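Local structure of 6-phospho-beta-d glycosidase (5FOO) at residues 192-197 / 274-279; 196-201 / 280-285. The protein is a family 1 glycoside hydrolase that probably cleaves 6-phosphorylated beta-glucosides, and binds the inhibitor 6-phosphocyclophellitol. The protein carries 1 engineered substitution. All coordinates share one frame; numbering follows the deposited sequence.

In the fold
Both interactions use helix 186-208, which in this eight-stranded TIM barrel follows strand 159-161 and precedes strand 218-224. Interaction 1 sets it against the loop 274-279, and interaction 2 against helix 280-288, which starts right after that loop and leads toward strand 293-297. Their centres lie 9 Å apart. The polar tie between them is a probable hydrogen bond of 2.5 Å from Tyr194 OH to Glu282 OE1, with Leu283 CD1 packed 3.6 Å from Ser278 OG beside it. Neither contact includes a residue of the 6-phosphocyclophellitol pocket; one link toward it is His163, which bonds Leu196 O and directly precedes the pocket residues Asn164 and Glu165.

Interaction 1: residues 192-197 / 274-279; sequences VAYNLA and VLWQST
Tyr194 lays CB and the CD2 side of its ring over one face of the indole of Trp276. CD2 stands 3.4 Å above the indole plane, displaced toward its rim, with Trp276 CD1 its closest neighbour. The pair is an offset stack: the phenol and the five-membered ring have centroids 4.5 Å apart and planes inclined by 30°, so the overlap is partial. Both side chains also meet at their roots, Tyr194 CB lying 3.4 Å from Trp276 CB. The first torsion of the tryptophan puts CG between the backbone N and the carbonyl carbon (chi1 47°), which turns the indole back against the helix. Its other face is backed by CD1 of Leu275, and Phe261, Val266 and Leu269 pack around it as well.

In the barrel, this fastens helix 186-208, from the segment between the fourth and fifth strands, to the irregular loop joining helices 263-271 and 280-288 ahead of the sixth.

Farther along the phenol, the loop backbone takes over. Gln277 O stands 3.5 Å above one face of the Tyr194 ring, near its rim and closest to CE1, while also accepting a hydrogen bond from Lys136 NZ. Ser278 CB approaches the ring obliquely and comes within 3.2 Å of Tyr194 OH. That hydroxyl is bonded to Glu282 OE1. Gln191, one turn before Asn195, joins helix to loop by donating to Asn195 OD1 and accepting from Gln277 N.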
loop_
_atom_site.group_PDB
_atom_site.type_symbol
_atom_site.label_atom_id
_atom_site.label_comp_id
_atom_site.label_asym_id
_atom_site.label_seq_id
_atom_site.Cartn_x
_atom_site.Cartn_y
_atom_site.Cartn_z
ATOM N N VAL A 192 -3.018 16.845 6.420
ATOM C CA VAL A 192 -3.105 15.384 6.485
ATOM C C VAL A 192 -1.791 14.692 6.118
ATOM O O VAL A 192 -1.396 13.761 6.834
ATOM C CB VAL A 192 -4.311 14.856 5.685
ATOM C CG1 VAL A 192 -4.301 13.348 5.459
ATOM C CG2 VAL A 192 -5.607 15.187 6.457
ATOM N N ALA A 193 -1.116 15.149 5.046
ATOM C CA ALA A 193 0.161 14.602 4.660
ATOM C C ALA A 193 1.212 14.768 5.773
ATOM O O ALA A 193 1.888 13.804 6.126
ATOM C CB ALA A 193 0.636 15.231 3.382
ATOM N N TYR A 194 1.315 15.974 6.346
ATOM C CA TYR A 194 2.222 16.153 7.486
ATOM C C TYR A 194 1.831 15.214 8.651
ATOM O O TYR A 194 2.703 14.591 9.280
ATOM C CB TYR A 194 2.240 17.598 7.963
ATOM C CG TYR A 194 2.976 17.833 9.252
ATOM C CD1 TYR A 194 2.357 17.701 10.441
ATOM C CD2 TYR A 194 4.319 18.201 9.238
ATOM C CE1 TYR A 194 3.050 17.909 11.639
ATOM C CE2 TYR A 194 5.031 18.426 10.405
ATOM C CZ TYR A 194 4.402 18.255 11.605
ATOM O OH TYR A 194 5.117 18.466 12.704
ATOM N N ASN A 195 0.522 15.087 8.908
ATOM C CA ASN A 195 0.070 14.340 10.063
ATOM C C ASN A 195 0.355 12.840 9.879
ATOM O O ASN A 195 0.739 12.160 10.830
ATOM C CB ASN A 195 -1.403 14.590 10.371
ATOM C CG ASN A 195 -1.670 15.972 10.970
ATOM O OD1 ASN A 195 -0.754 16.761 11.293
ATOM N ND2 ASN A 195 -2.943 16.270 11.117
ATOM N N LEU A 196 0.232 12.340 8.648
ATOM C CA LEU A 196 0.587 10.931 8.342
ATOM C C LEU A 196 2.075 10.615 8.517
ATOM O O LEU A 196 2.461 9.542 9.056
ATOM C CB LEU A 196 0.091 10.570 6.956
ATOM C CG LEU A 196 -1.422 10.438 6.904
ATOM C CD1 LEU A 196 -1.840 10.442 5.446
ATOM C CD2 LEU A 196 -1.906 9.164 7.549
ATOM N N ALA A 197 2.904 11.565 8.100
ATOM C CA ALA A 197 4.351 11.463 8.270
ATOM C C ALA A 197 4.777 11.519 9.747
ATOM O O ALA A 197 5.628 10.769 10.146
ATOM C CB ALA A 197 5.046 12.567 7.522
ATOM N N VAL A 274 -0.382 27.181 1.912
ATOM C CA VAL A 274 -0.997 25.951 2.372
ATOM C C VAL A 274 -0.092 25.062 3.218
ATOM O O VAL A 274 -0.466 23.929 3.524
ATOM C CB VAL A 274 -1.580 25.124 1.178
ATOM C CG1 VAL A 274 -2.748 25.886 0.524
ATOM C CG2 VAL A 274 -0.507 24.757 0.155
ATOM N N LEU A 275 1.058 25.572 3.621
ATOM C CA LEU A 275 1.975 24.830 4.459
ATOM C C LEU A 275 1.309 24.332 5.770
ATOM O O LEU A 275 0.524 25.042 6.403
ATOM C CB LEU A 275 3.226 25.651 4.772
ATOM C CG LEU A 275 4.369 24.935 5.533
ATOM C CD1 LEU A 275 5.052 23.869 4.670
ATOM C CD2 LEU A 275 5.379 25.952 6.027
ATOM N N TRP A 276 1.606 23.073 6.107
ATOM C CA TRP A 276 1.145 22.427 7.328
ATOM C C TRP A 276 1.567 23.210 8.542
ATOM O O TRP A 276 2.521 23.965 8.515
ATOM C CB TRP A 276 1.700 20.965 7.462
ATOM C CG TRP A 276 3.184 20.847 7.188
ATOM C CD1 TRP A 276 4.215 21.341 7.943
ATOM C CD2 TRP A 276 3.769 20.267 6.036
ATOM N NE1 TRP A 276 5.399 21.134 7.317
ATOM C CE2 TRP A 276 5.178 20.411 6.173
ATOM C CE3 TRP A 276 3.243 19.579 4.931
ATOM C CZ2 TRP A 276 6.087 19.873 5.264
ATOM C CZ3 TRP A 276 4.155 19.056 3.976
ATOM C CH2 TRP A 276 5.554 19.213 4.149
ATOM N N GLN A 277 0.832 22.995 9.604
ATOM C CA GLN A 277 1.247 23.425 10.934
ATOM C C GLN A 277 2.159 22.371 11.582
ATOM O O GLN A 277 1.744 21.219 11.782
ATOM C CB GLN A 277 -0.003 23.597 11.814
ATOM C CG GLN A 277 -0.745 24.874 11.559
ATOM C CD GLN A 277 0.007 26.084 12.117
ATOM O OE1 GLN A 277 0.319 26.133 13.322
ATOM N NE2 GLN A 277 0.328 27.056 11.249
ATOM N N SER A 278 3.354 22.765 12.004
ATOM C CA SER A 278 4.219 21.859 12.697
ATOM C C SER A 278 4.715 22.496 13.988
ATOM O O SER A 278 4.516 23.659 14.183
ATOM C CB SER A 278 5.374 21.546 11.763
ATOM O OG SER A 278 6.236 22.650 11.666
ATOM N N THR A 279 5.352 21.737 14.867
ATOM C CA THR A 279 6.113 22.297 15.995
ATOM C C THR A 279 7.549 21.835 15.926
ATOM O O THR A 279 7.854 20.815 15.291
ATOM C CB THR A 279 5.517 21.925 17.361
ATOM O OG1 THR A 279 5.793 20.556 17.650
ATOM C CG2 THR A 279 3.983 22.158 17.384
#

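Interaction 2: residues 196-201 / 280-285; sequences LALATA and PEELAL
Glu282 OE1 is gripped by two polar groups, a salt bridge from Lys136 NZ and a hydrogen bond with Tyr194 OH, while across the helix pair the apolar CD2 of Leu198 lies 3.8 Å from it. The methyl stands over the flat face of the carboxylate, almost directly above the carbon, with CD2 3.7 Å from Glu282 CD. Those two polar partners hold the carboxylate in place, and the nearby lysine charge would be expected to favour its ionised form. The other leucine methyl, CD1, rests against the aliphatic stem, 3.8 Å from Glu282 CB. Leu198 carries CG anti to its backbone N (chi1 175°) and forks there, its two methyls dividing between stem and head of the glutamate. Beyond CG the glutamate runs extended (chi2 171°), and the leucine side chain meets it at about a right angle.

A turn further on the helices come nearer. Ala201 and Leu285 have CA atoms 6.4 Å apart, and the small Ala201 CB touches the backbone at Leu285 O, 4.0 Å away. The Leu285 side chain continues onto Lys202 and Gln205 of helix 186-208.

On that helix, Leu196 O takes a 2.8 Å bond from Thr200 OG1 in addition to the regular one from Thr200 N, the two reaching it from opposite faces of the carbonyl plane. His163 NE2 donates to the same oxygen, tying the helix to strand 163-164.

In sequence, helix 186-208 lies between strands 159-161 and 218-224, and helix 280-288 between 218-224 and 293-297; they pack together outside the barrel, as in the TIM-barrel fold of family 1 glycosidases.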
loop_
_atom_site.group_PDB
_atom_site.type_symbol
_atom_site.label_atom_id
_atom_site.label_comp_id
_atom_site.label_asym_id
_atom_site.label_seq_id
_atom_site.Cartn_x
_atom_site.Cartn_y
_atom_site.Cartn_z
ATOM N N LEU A 196 0.232 12.340 8.648
ATOM C CA LEU A 196 0.587 10.931 8.342
ATOM C C LEU A 196 2.075 10.615 8.517
ATOM O O LEU A 196 2.461 9.542 9.056
ATOM C CB LEU A 196 0.091 10.570 6.956
ATOM C CG LEU A 196 -1.422 10.438 6.904
ATOM C CD1 LEU A 196 -1.840 10.442 5.446
ATOM C CD2 LEU A 196 -1.906 9.164 7.549
ATOM N N ALA A 197 2.904 11.565 8.100
ATOM C CA ALA A 197 4.351 11.463 8.270
ATOM C C ALA A 197 4.777 11.519 9.747
ATOM O O ALA A 197 5.628 10.769 10.146
ATOM C CB ALA A 197 5.046 12.567 7.522
ATOM N N LEU A 198 4.175 12.423 10.499
ATOM C CA LEU A 198 4.357 12.534 11.924
ATOM C C LEU A 198 3.882 11.262 12.633
ATOM O O LEU A 198 4.565 10.779 13.544
ATOM C CB LEU A 198 3.629 13.732 12.510
ATOM C CG LEU A 198 3.674 13.864 14.059
ATOM C CD1 LEU A 198 5.079 14.122 14.553
ATOM C CD2 LEU A 198 2.769 14.988 14.495
ATOM N N ALA A 199 2.732 10.735 12.238
ATOM C CA ALA A 199 2.277 9.435 12.744
ATOM C C ALA A 199 3.251 8.301 12.484
ATOM O O ALA A 199 3.428 7.461 13.319
ATOM C CB ALA A 199 0.922 9.088 12.172
ATOM N N THR A 200 3.874 8.303 11.331
ATOM C CA THR A 200 4.889 7.314 10.984
ATOM C C THR A 200 6.038 7.340 12.026
ATOM O O THR A 200 6.419 6.298 12.588
ATOM C CB THR A 200 5.447 7.538 9.597
ATOM O OG1 THR A 200 4.393 7.536 8.614
ATOM C CG2 THR A 200 6.431 6.409 9.208
ATOM N N ALA A 201 6.524 8.543 12.307
ATOM C CA ALA A 201 7.638 8.740 13.238
ATOM C C ALA A 201 7.259 8.424 14.684
ATOM O O ALA A 201 8.041 7.796 15.390
ATOM C CB ALA A 201 8.165 10.159 13.128
ATOM N N PRO A 280 8.476 22.595 16.560
ATOM C CA PRO A 280 9.851 22.098 16.592
ATOM C C PRO A 280 10.025 20.685 17.218
ATOM O O PRO A 280 10.905 19.910 16.772
ATOM C CB PRO A 280 10.621 23.187 17.398
ATOM C CG PRO A 280 9.720 24.382 17.398
ATOM C CD PRO A 280 8.312 23.839 17.339
ATOM N N GLU A 281 9.206 20.332 18.208
ATOM C CA GLU A 281 9.278 19.008 18.890
ATOM C C GLU A 281 8.875 17.873 17.924
ATOM O O GLU A 281 9.464 16.808 17.863
ATOM C CB GLU A 281 8.339 18.980 20.128
ATOM C CG GLU A 281 8.667 19.932 21.305
ATOM C CD GLU A 281 8.440 21.465 21.035
ATOM O OE1 GLU A 281 7.587 21.913 20.204
ATOM O OE2 GLU A 281 9.158 22.258 21.675
ATOM N N GLU A 282 7.870 18.144 17.121
ATOM C CA GLU A 282 7.382 17.207 16.104
ATOM C C GLU A 282 8.404 17.036 15.062
ATOM O O GLU A 282 8.728 15.893 14.772
ATOM C CB GLU A 282 6.059 17.629 15.464
ATOM C CG GLU A 282 4.909 17.615 16.457
ATOM C CD GLU A 282 3.627 18.250 15.902
ATOM O OE1 GLU A 282 3.616 18.694 14.730
ATOM O OE2 GLU A 282 2.641 18.343 16.646
ATOM N N LEU A 283 9.013 18.124 14.591
ATOM C CA LEU A 283 10.072 17.994 13.597
ATOM C C LEU A 283 11.320 17.188 14.058
ATOM O O LEU A 283 11.940 16.456 13.259
ATOM C CB LEU A 283 10.504 19.347 13.033
ATOM C CG LEU A 283 9.366 20.045 12.253
ATOM C CD1 LEU A 283 9.663 21.520 11.932
ATOM C CD2 LEU A 283 9.006 19.280 11.004
ATOM N N ALA A 284 11.663 17.330 15.329
ATOM C CA ALA A 284 12.771 16.567 15.927
ATOM C C ALA A 284 12.372 15.089 16.107
ATOM O O ALA A 284 13.198 14.199 15.861
ATOM C CB ALA A 284 13.181 17.193 17.268
ATOM N N LEU A 285 11.112 14.818 16.461
ATOM C CA LEU A 285 10.605 13.412 16.528
ATOM C C LEU A 285 10.754 12.768 15.167
ATOM O O LEU A 285 11.279 11.664 15.068
ATOM C CB LEU A 285 9.154 13.338 17.025
ATOM C CG LEU A 285 8.717 12.506 18.218
ATOM C CD1 LEU A 285 9.810 12.380 19.273
ATOM C CD2 LEU A 285 7.454 13.099 18.867
#